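Local coordinates for protein exodeoxyribonuclease III (Archaeoglobus fulgidus, PDB 2VOA) that acts as an AP endonuclease that cuts DNA at abasic sites, probably with the help of magnesium or manganese ions, at residues K3-N8 against P250-F255; P85-R90 against L121-R126; F184-R189 against A219-P224. The protein carries 1 engineered substitution. All coordinates share one frame; numbering follows the deposited sequence.

Contact 1. Residues K3-N8 against P250-F255; sequences KIATFN and PLVAVF
Pro250 sits over one face of the Phe7 ring, and its CG, 3.7 Å from the ring centroid and 7° off the normal, makes a CH-pi contact. Its CD lies 3.8 Å from Phe7 CE1; Trp22 of helix 16-26 also packs against this proline. Lys3 runs across Val252, with Lys3 CG 3.7 Å from Val252 CG1. Its chain then bends at chi3 (-69°), carrying CE past Val254 CG2 while NZ bonds to Asn26 O. This pairing of strands 2-8 and 251-255 joins the first and last strands of the chain inside one mixed sheet of the DNase I-like fold. The axes of 3-8 and 251-255 run antiparallel, 166° between their directions. Ile4 and Ala253 form a hydrogen-bonded pair, Ile4 N to Ala253 O at 2.9 Å and Ala253 N to Ile4 O at 2.8 Å, both nearly straight. Thr6 and Leu251 repeat the pattern, with Thr6 N 2.8 Å from Leu251 O. Lys3, Ala5, Val252 and Val254 share one face of the sheet; Ile4, Thr6, Leu251 and Ala253 share the other. From Ile4, CD1 reaches Phe255 CE1 at 3.9 Å, the two side chains crossing at about a right angle.

Contact 2. Residues P85-R90 against L121-R126; sequences PKDEDR and LQWLER
Trp123 and Arg126, one helical turn apart, reach from helix 115-134 to Asp87 and Pro85 in the loop between strands 77-79 and 91-96. The helix makes the beta-alpha-beta crossover from strand 99-105 to the parallel strand 141-144 in the DNase I-like fold. The indole offers its N-H edge to the carboxylate: Trp123 NE1 bonds to Asp87 OD2 at 2.8 Å, the two planes lie only 15° apart, and the anti lone pair of OD2 is used. The bond is bent at the hydrogen, and Tyr119 OH also bonds to this oxygen. Beside it, Arg126 holds a backbone carbonyl end-on. Arg126 NH1 and NH2 each lie 2.9 Å from Pro85 O, which stays in the guanidinium plane; NH2 approaches in the carbonyl plane, whereas NH1 stands 53° above it. A bend at chi3 (-71°) turns the Arg126 chain so that its end presents both nitrogens to that one oxygen. Pro85 CD covers one face of the guanidinium, 3.6 Å from Arg126 NH2. NH1 also bonds to Ser83 OG, while Arg126 NH2 and Asp87 OD2, 3.8 Å apart, form a long salt bridge. With an alanine here in place of Arg126, both donors to Pro85 O are gone, and the Pro85 end of the loop would probably be held less firmly to the helix, relying more on the Trp123-Asp87 bond. Further along the loop, Arg90 sends NH1 to the carbonyl of Tyr105, a predicted active-site residue, and packs on a DNA phosphate, while its CB meets the indole obliquely, 3.7 Å from Trp123 CZ2.

Contact 3. Residues F184-R189 against A219-P224; sequences FVDVLR and AILATP
Strand 185-186, at one edge of the sheet that also holds strands 141-144 and 218-222, is only two residues long and docks antiparallel on strand 218-222, with Val185 facing Ala222. These two form a hydrogen-bonded pair, Val185 N to Ala222 O at 2.8 Å and Ala222 N to Val185 O at 3.0 Å. Asp186 and Leu221 follow as a non-hydrogen-bonded pair. A third backbone bond, from Val187 N to Ile220 O, is longer at 3.3 Å. The chain turns into helix 187-191 at this point, and Arg189 N is bonded to Asp186 O in its first turn. Strand 185-186 forms one edge, within this chain, of one of the two sheets that pack face to face in the DNase I-like fold. In this strand, Asp186 extends CG anti to its own N (chi1 -171°), which brings OD1 to a water 2.7 Å away that donates to it. The same water accepts from Leu188 N and Ile220 N, tying the helix start to strand 218-222, while Asp186 OD2 forms a salt bridge with Arg216. Leu221 CD1 presses close to the Asp186 backbone, 3.4 Å from Asp186 CA. Just ahead of strand 185-186, Phe184 CB meets Leu221 CB at 3.7 Å, the two side chains crossing at about a right angle; the Phe184 ring also stacks edge-to-face with Phe137 and Trp143. Val187 straddles its neighbours with its two methyls: CG1 is 4.0 Å from Ala222 CB, and CG2 is 4.0 Å from Ile220 CG2. Thr223, at the N-cap of helix 224-227, makes no capping bond with its side chain; OG1 bonds instead to Ser139 O and Ala141 N.

In the fold
Contacts 1 and 3 belong to different sheets and touch where those sheets pack: Ile220 CD1 lies 3.4 Å from Ile4 O, Leu251 CD2 lies 3.7 Å from Ala219 CA, and the contact centres are 11 Å apart. Contact 2 stands apart, its centre about 23 Å from that of contact 1 and about 21 Å from that of contact 3. The bound DNA runs nearest to contact 2, about 4 Å between nearest atoms, against about 7 Å for contact 1 and about 14 Å for contact 3. At the end of contact 1, Asn8 hydrogen-bonds through ND2 to Asp146 and Glu35; all three are predicted magnesium ligands, consistent with the end of this strand reaching the metal site.

Contact 1. Residues K3-N8 against P250-F255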
loop_
_atom_site.group_PDB
_atom_site.type_symbol
_atom_site.label_atom_id
_atom_site.label_comp_id
_atom_site.label_asym_id
_atom_site.label_seq_id
_atom_site.Cartn_x
_atom_site.Cartn_y
_atom_site.Cartn_z
ATOM N N LYS A 3 -22.864 -10.560 -21.014
ATOM C CA LYS A 3 -22.679 -9.962 -19.692
ATOM C C LYS A 3 -21.857 -8.682 -19.807
ATOM O O LYS A 3 -20.739 -8.699 -20.329
ATOM C CB LYS A 3 -22.020 -10.975 -18.735
ATOM C CG LYS A 3 -21.825 -10.422 -17.308
ATOM C CD LYS A 3 -21.095 -11.397 -16.366
ATOM C CE LYS A 3 -21.931 -12.624 -16.036
ATOM N NZ LYS A 3 -21.164 -13.638 -15.217
ATOM N N ILE A 4 -22.418 -7.584 -19.300
ATOM C CA ILE A 4 -21.763 -6.267 -19.359
ATOM C C ILE A 4 -21.686 -5.685 -17.962
ATOM O O ILE A 4 -22.687 -5.682 -17.236
ATOM C CB ILE A 4 -22.502 -5.311 -20.339
ATOM C CG1 ILE A 4 -22.492 -5.910 -21.741
ATOM C CG2 ILE A 4 -21.779 -3.926 -20.386
ATOM C CD1 ILE A 4 -23.500 -5.271 -22.722
ATOM N N ALA A 5 -20.508 -5.212 -17.572
ATOM C CA ALA A 5 -20.353 -4.677 -16.222
ATOM C C ALA A 5 -19.717 -3.295 -16.252
ATOM O O ALA A 5 -19.078 -2.902 -17.246
ATOM C CB ALA A 5 -19.530 -5.633 -15.379
ATOM N N THR A 6 -19.902 -2.561 -15.161
ATOM C CA THR A 6 -19.256 -1.262 -14.965
ATOM C C THR A 6 -18.648 -1.182 -13.566
ATOM O O THR A 6 -19.245 -1.661 -12.593
ATOM C CB THR A 6 -20.225 -0.058 -15.276
ATOM O OG1 THR A 6 -19.530 1.188 -15.129
ATOM C CG2 THR A 6 -21.470 -0.034 -14.395
ATOM N N PHE A 7 -17.484 -0.545 -13.447
ATOM C CA PHE A 7 -16.735 -0.564 -12.161
ATOM C C PHE A 7 -15.816 0.642 -12.055
ATOM O O PHE A 7 -14.871 0.746 -12.837
ATOM C CB PHE A 7 -15.925 -1.878 -12.097
ATOM C CG PHE A 7 -15.256 -2.184 -10.763
ATOM C CD1 PHE A 7 -15.636 -1.574 -9.567
ATOM C CD2 PHE A 7 -14.240 -3.140 -10.723
ATOM C CE1 PHE A 7 -14.999 -1.908 -8.352
ATOM C CE2 PHE A 7 -13.598 -3.480 -9.527
ATOM C CZ PHE A 7 -13.976 -2.863 -8.334
ATOM N N ASN A 8 -16.092 1.520 -11.079
ATOM C CA ASN A 8 -15.165 2.588 -10.714
ATOM C C ASN A 8 -14.091 1.955 -9.830
ATOM O O ASN A 8 -14.381 1.464 -8.743
ATOM C CB ASN A 8 -15.921 3.724 -10.010
ATOM C CG ASN A 8 -15.002 4.834 -9.588
ATOM O OD1 ASN A 8 -13.877 4.585 -9.122
ATOM N ND2 ASN A 8 -15.472 6.076 -9.744
ATOM N N PRO A 250 -18.701 -3.339 -8.467
ATOM C CA PRO A 250 -19.127 -3.561 -9.856
ATOM C C PRO A 250 -20.650 -3.671 -9.966
ATOM O O PRO A 250 -21.314 -4.234 -9.067
ATOM C CB PRO A 250 -18.513 -4.938 -10.207
ATOM C CG PRO A 250 -17.359 -5.063 -9.306
ATOM C CD PRO A 250 -17.853 -4.456 -7.999
ATOM N N LEU A 251 -21.187 -3.145 -11.059
ATOM C CA LEU A 251 -22.591 -3.306 -11.390
ATOM C C LEU A 251 -22.602 -4.168 -12.661
ATOM O O LEU A 251 -21.849 -3.874 -13.607
ATOM C CB LEU A 251 -23.264 -1.940 -11.610
ATOM C CG LEU A 251 -24.754 -1.978 -11.965
ATOM C CD1 LEU A 251 -25.577 -2.519 -10.786
ATOM C CD2 LEU A 251 -25.228 -0.571 -12.413
ATOM N N VAL A 252 -23.395 -5.245 -12.641
ATOM C CA VAL A 252 -23.372 -6.291 -13.684
ATOM C C VAL A 252 -24.762 -6.413 -14.304
ATOM O O VAL A 252 -25.762 -6.408 -13.575
ATOM C CB VAL A 252 -22.953 -7.676 -13.102
ATOM C CG1 VAL A 252 -22.804 -8.735 -14.214
ATOM C CG2 VAL A 252 -21.648 -7.558 -12.292
ATOM N N ALA A 253 -24.837 -6.493 -15.633
ATOM C CA ALA A 253 -26.110 -6.789 -16.308
ATOM C C ALA A 253 -25.908 -7.958 -17.256
ATOM O O ALA A 253 -24.836 -8.088 -17.877
ATOM C CB ALA A 253 -26.589 -5.564 -17.105
ATOM N N VAL A 254 -26.934 -8.797 -17.355
ATOM C CA VAL A 254 -26.945 -9.981 -18.215
ATOM C C VAL A 254 -28.129 -9.877 -19.186
ATOM O O VAL A 254 -29.266 -9.571 -18.779
ATOM C CB VAL A 254 -26.993 -11.292 -17.403
ATOM C CG1 VAL A 254 -26.951 -12.512 -18.334
ATOM C CG2 VAL A 254 -25.842 -11.347 -16.368
ATOM N N PHE A 255 -27.825 -10.103 -20.470
ATOM C CA PHE A 255 -28.792 -10.012 -21.574
ATOM C C PHE A 255 -28.926 -11.350 -22.305
ATOM O O PHE A 255 -27.931 -12.075 -22.510
ATOM C CB PHE A 255 -28.347 -8.914 -22.554
ATOM C CG PHE A 255 -28.158 -7.581 -21.897
ATOM C CD1 PHE A 255 -26.931 -7.223 -21.303
ATOM C CD2 PHE A 255 -29.233 -6.680 -21.841
ATOM C CE1 PHE A 255 -26.773 -5.960 -20.684
ATOM C CE2 PHE A 255 -29.085 -5.397 -21.216
ATOM C CZ PHE A 255 -27.852 -5.067 -20.614
#

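Contact 2. Residues P85-R90 against L121-R126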
loop_
_atom_site.group_PDB
_atom_site.type_symbol
_atom_site.label_atom_id
_atom_site.label_comp_id
_atom_site.label_asym_id
_atom_site.label_seq_id
_atom_site.Cartn_x
_atom_site.Cartn_y
_atom_site.Cartn_z
ATOM N N PRO A 85 -14.677 21.538 -23.824
ATOM C CA PRO A 85 -13.544 20.620 -23.609
ATOM C C PRO A 85 -13.948 19.176 -23.878
ATOM O O PRO A 85 -14.968 18.704 -23.354
ATOM C CB PRO A 85 -13.207 20.783 -22.118
ATOM C CG PRO A 85 -14.009 21.976 -21.647
ATOM C CD PRO A 85 -15.188 22.071 -22.551
ATOM N N LYS A 86 -13.158 18.485 -24.694
ATOM C CA LYS A 86 -13.514 17.122 -25.085
ATOM C C LYS A 86 -13.548 16.146 -23.922
ATOM O O LYS A 86 -14.336 15.200 -23.953
ATOM C CB LYS A 86 -12.569 16.583 -26.159
ATOM C CG LYS A 86 -12.835 17.102 -27.578
ATOM C CD LYS A 86 -11.962 16.358 -28.630
ATOM C CE LYS A 86 -12.066 14.819 -28.604
ATOM N NZ LYS A 86 -13.439 14.230 -28.919
ATOM N N ASP A 87 -12.692 16.375 -22.921
ATOM C CA ASP A 87 -12.574 15.505 -21.753
ATOM C C ASP A 87 -12.396 14.039 -22.161
ATOM O O ASP A 87 -13.185 13.156 -21.791
ATOM C CB ASP A 87 -13.770 15.660 -20.808
ATOM C CG ASP A 87 -13.814 17.026 -20.140
ATOM O OD1 ASP A 87 -12.775 17.741 -20.067
ATOM O OD2 ASP A 87 -14.910 17.405 -19.697
ATOM N N GLU A 88 -11.337 13.804 -22.938
ATOM C CA GLU A 88 -10.988 12.433 -23.348
ATOM C C GLU A 88 -10.840 11.469 -22.168
ATOM O O GLU A 88 -11.121 10.270 -22.308
ATOM C CB GLU A 88 -9.727 12.465 -24.220
ATOM C CG GLU A 88 -9.997 13.118 -25.548
ATOM C CD GLU A 88 -8.816 13.070 -26.500
ATOM O OE1 GLU A 88 -7.653 13.019 -26.029
ATOM O OE2 GLU A 88 -9.059 13.122 -27.727
ATOM N N ASP A 89 -10.436 11.988 -21.009
ATOM C CA ASP A 89 -10.261 11.160 -19.799
ATOM C C ASP A 89 -11.563 10.833 -19.059
ATOM O O ASP A 89 -11.521 10.258 -17.960
ATOM C CB ASP A 89 -9.225 11.766 -18.830
ATOM C CG ASP A 89 -9.654 13.136 -18.246
ATOM O OD1 ASP A 89 -10.726 13.674 -18.621
ATOM O OD2 ASP A 89 -8.884 13.700 -17.425
ATOM N N ARG A 90 -12.702 11.198 -19.656
ATOM C CA ARG A 90 -14.007 10.936 -19.062
ATOM C C ARG A 90 -14.974 10.185 -19.970
ATOM O O ARG A 90 -16.115 9.942 -19.593
ATOM C CB ARG A 90 -14.683 12.259 -18.648
ATOM C CG ARG A 90 -13.971 13.025 -17.507
ATOM C CD ARG A 90 -14.835 14.193 -17.073
ATOM N NE ARG A 90 -14.282 14.904 -15.919
ATOM C CZ ARG A 90 -14.490 14.571 -14.638
ATOM N NH1 ARG A 90 -15.229 13.522 -14.302
ATOM N NH2 ARG A 90 -13.950 15.311 -13.682
ATOM N N LEU A 121 -23.260 20.272 -14.830
ATOM C CA LEU A 121 -24.562 20.473 -15.503
ATOM C C LEU A 121 -24.346 20.657 -16.995
ATOM O O LEU A 121 -25.036 20.059 -17.808
ATOM C CB LEU A 121 -25.348 21.641 -14.893
ATOM C CG LEU A 121 -25.720 21.500 -13.397
ATOM C CD1 LEU A 121 -26.449 22.778 -12.883
ATOM C CD2 LEU A 121 -26.542 20.218 -13.162
ATOM N N GLN A 122 -23.367 21.480 -17.349
ATOM C CA GLN A 122 -23.045 21.685 -18.753
ATOM C C GLN A 122 -22.624 20.375 -19.437
ATOM O O GLN A 122 -22.956 20.151 -20.603
ATOM C CB GLN A 122 -21.972 22.774 -18.872
ATOM C CG GLN A 122 -22.509 24.144 -18.490
ATOM C CD GLN A 122 -21.413 25.155 -18.174
ATOM O OE1 GLN A 122 -21.674 26.190 -17.553
ATOM N NE2 GLN A 122 -20.191 24.862 -18.590
ATOM N N TRP A 123 -21.895 19.510 -18.714
ATOM C CA TRP A 123 -21.401 18.223 -19.243
ATOM C C TRP A 123 -22.576 17.303 -19.549
ATOM O O TRP A 123 -22.642 16.702 -20.623
ATOM C CB TRP A 123 -20.497 17.538 -18.222
ATOM C CG TRP A 123 -19.378 16.701 -18.826
ATOM C CD1 TRP A 123 -18.141 17.153 -19.195
ATOM C CD2 TRP A 123 -19.400 15.294 -19.138
ATOM N NE1 TRP A 123 -17.383 16.120 -19.699
ATOM C CE2 TRP A 123 -18.123 14.965 -19.675
ATOM C CE3 TRP A 123 -20.366 14.276 -19.006
ATOM C CZ2 TRP A 123 -17.784 13.652 -20.086
ATOM C CZ3 TRP A 123 -20.026 12.971 -19.402
ATOM C CH2 TRP A 123 -18.747 12.673 -19.938
ATOM N N LEU A 124 -23.534 17.250 -18.617
ATOM C CA LEU A 124 -24.753 16.455 -18.830
ATOM C C LEU A 124 -25.591 16.987 -20.004
ATOM O O LEU A 124 -26.162 16.195 -20.760
ATOM C CB LEU A 124 -25.591 16.370 -17.544
ATOM C CG LEU A 124 -24.985 15.472 -16.446
ATOM C CD1 LEU A 124 -25.770 15.720 -15.159
ATOM C CD2 LEU A 124 -24.970 13.964 -16.852
ATOM N N GLU A 125 -25.612 18.301 -20.209
ATOM C CA GLU A 125 -26.314 18.864 -21.363
ATOM C C GLU A 125 -25.572 18.496 -22.668
ATOM O O GLU A 125 -26.178 18.115 -23.677
ATOM C CB GLU A 125 -26.444 20.386 -21.227
ATOM C CG GLU A 125 -26.982 21.108 -22.473
ATOM C CD GLU A 125 -28.471 20.874 -22.738
ATOM O OE1 GLU A 125 -28.990 21.447 -23.739
ATOM O OE2 GLU A 125 -29.140 20.157 -21.946
ATOM N N ARG A 126 -24.252 18.619 -22.646
ATOM C CA ARG A 126 -23.450 18.231 -23.813
ATOM C C ARG A 126 -23.628 16.748 -24.112
ATOM O O ARG A 126 -23.784 16.372 -25.277
ATOM C CB ARG A 126 -21.979 18.587 -23.599
ATOM C CG ARG A 126 -21.718 20.095 -23.593
ATOM C CD ARG A 126 -20.253 20.364 -23.884
ATOM N NE ARG A 126 -19.367 19.993 -22.783
ATOM C CZ ARG A 126 -18.108 19.580 -22.949
ATOM N NH1 ARG A 126 -17.607 19.461 -24.170
ATOM N NH2 ARG A 126 -17.356 19.280 -21.908
#

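Contact 3. Residues F184-R189 against A219-P224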
loop_
_atom_site.group_PDB
_atom_site.type_symbol
_atom_site.label_atom_id
_atom_site.label_comp_id
_atom_site.label_asym_id
_atom_site.label_seq_id
_atom_site.Cartn_x
_atom_site.Cartn_y
_atom_site.Cartn_z
ATOM N N PHE A 184 -33.102 5.461 -23.003
ATOM C CA PHE A 184 -32.258 4.553 -22.254
ATOM C C PHE A 184 -33.045 3.931 -21.120
ATOM O O PHE A 184 -33.863 4.609 -20.464
ATOM C CB PHE A 184 -31.036 5.264 -21.715
ATOM C CG PHE A 184 -30.022 5.589 -22.762
ATOM C CD1 PHE A 184 -29.874 6.909 -23.207
ATOM C CD2 PHE A 184 -29.211 4.585 -23.306
ATOM C CE1 PHE A 184 -28.921 7.218 -24.173
ATOM C CE2 PHE A 184 -28.251 4.884 -24.279
ATOM C CZ PHE A 184 -28.103 6.200 -24.701
ATOM N N VAL A 185 -32.828 2.635 -20.911
ATOM C CA VAL A 185 -33.458 1.932 -19.790
ATOM C C VAL A 185 -32.418 1.648 -18.683
ATOM O O VAL A 185 -31.376 1.047 -18.947
ATOM C CB VAL A 185 -34.081 0.614 -20.261
ATOM C CG1 VAL A 185 -34.746 -0.077 -19.099
ATOM C CG2 VAL A 185 -35.123 0.907 -21.376
ATOM N N ASP A 186 -32.728 2.061 -17.454
ATOM C CA ASP A 186 -31.816 1.857 -16.306
ATOM C C ASP A 186 -32.112 0.424 -15.875
ATOM O O ASP A 186 -33.066 0.174 -15.124
ATOM C CB ASP A 186 -32.212 2.831 -15.192
ATOM C CG ASP A 186 -31.225 2.899 -14.024
ATOM O OD1 ASP A 186 -30.313 2.064 -13.860
ATOM O OD2 ASP A 186 -31.377 3.852 -13.224
ATOM N N VAL A 187 -31.342 -0.523 -16.399
ATOM C CA VAL A 187 -31.740 -1.938 -16.275
ATOM C C VAL A 187 -31.732 -2.446 -14.827
ATOM O O VAL A 187 -32.470 -3.382 -14.496
ATOM C CB VAL A 187 -30.942 -2.874 -17.259
ATOM C CG1 VAL A 187 -31.295 -2.533 -18.690
ATOM C CG2 VAL A 187 -29.412 -2.802 -16.992
ATOM N N LEU A 188 -30.910 -1.837 -13.968
ATOM C CA LEU A 188 -30.942 -2.178 -12.525
ATOM C C LEU A 188 -32.377 -2.097 -12.016
ATOM O O LEU A 188 -32.813 -2.964 -11.250
ATOM C CB LEU A 188 -30.036 -1.241 -11.710
ATOM C CG LEU A 188 -30.046 -1.556 -10.199
ATOM C CD1 LEU A 188 -29.605 -3.002 -9.923
ATOM C CD2 LEU A 188 -29.158 -0.522 -9.482
ATOM N N ARG A 189 -33.124 -1.085 -12.472
ATOM C CA ARG A 189 -34.527 -0.910 -12.039
ATOM C C ARG A 189 -35.574 -1.702 -12.835
ATOM O O ARG A 189 -36.715 -1.875 -12.378
ATOM C CB ARG A 189 -34.885 0.584 -11.932
ATOM C CG ARG A 189 -33.904 1.375 -11.062
ATOM C CD ARG A 189 -33.803 0.744 -9.670
ATOM N NE ARG A 189 -32.974 1.525 -8.768
ATOM C CZ ARG A 189 -32.605 1.111 -7.572
ATOM N NH1 ARG A 189 -33.025 -0.079 -7.126
ATOM N NH2 ARG A 189 -31.856 1.900 -6.816
ATOM N N ALA A 219 -24.422 3.236 -13.283
ATOM C CA ALA A 219 -25.584 2.718 -14.019
ATOM C C ALA A 219 -25.150 2.007 -15.307
ATOM O O ALA A 219 -24.077 2.307 -15.870
ATOM C CB ALA A 219 -26.617 3.837 -14.325
ATOM N N ILE A 220 -26.000 1.070 -15.733
ATOM C CA ILE A 220 -25.926 0.494 -17.062
ATOM C C ILE A 220 -27.247 0.825 -17.756
ATOM O O ILE A 220 -28.305 0.342 -17.351
ATOM C CB ILE A 220 -25.724 -1.037 -17.017
ATOM C CG1 ILE A 220 -24.355 -1.367 -16.381
ATOM C CG2 ILE A 220 -25.853 -1.639 -18.440
ATOM C CD1 ILE A 220 -24.196 -2.853 -16.004
ATOM N N LEU A 221 -27.172 1.667 -18.790
ATOM C CA LEU A 221 -28.364 2.119 -19.501
ATOM C C LEU A 221 -28.371 1.471 -20.867
ATOM O O LEU A 221 -27.393 1.578 -21.597
ATOM C CB LEU A 221 -28.365 3.642 -19.648
ATOM C CG LEU A 221 -28.430 4.562 -18.415
ATOM C CD1 LEU A 221 -29.308 3.999 -17.318
ATOM C CD2 LEU A 221 -27.096 4.830 -17.861
ATOM N N ALA A 222 -29.453 0.772 -21.194
ATOM C CA ALA A 222 -29.497 0.038 -22.460
ATOM C C ALA A 222 -30.598 0.595 -23.367
ATOM O O ALA A 222 -31.654 1.055 -22.891
ATOM C CB ALA A 222 -29.733 -1.454 -22.183
ATOM N N THR A 223 -30.365 0.555 -24.682
ATOM C CA THR A 223 -31.393 0.989 -25.621
ATOM C C THR A 223 -32.562 0.014 -25.536
ATOM O O THR A 223 -32.381 -1.106 -25.046
ATOM C CB THR A 223 -30.860 0.985 -27.071
ATOM O OG1 THR A 223 -30.246 -0.286 -27.354
ATOM C CG2 THR A 223 -29.880 2.143 -27.272
ATOM N N PRO A 224 -33.776 0.439 -25.954
ATOM C CA PRO A 224 -34.938 -0.453 -25.766
ATOM C C PRO A 224 -34.814 -1.925 -26.233
ATOM O O PRO A 224 -35.176 -2.808 -25.457
ATOM C CB PRO A 224 -36.102 0.288 -26.445
ATOM C CG PRO A 224 -35.657 1.756 -26.488
ATOM C CD PRO A 224 -34.139 1.741 -26.547
HETATM O O HOH W 1 -28.590 0.053 -14.557
#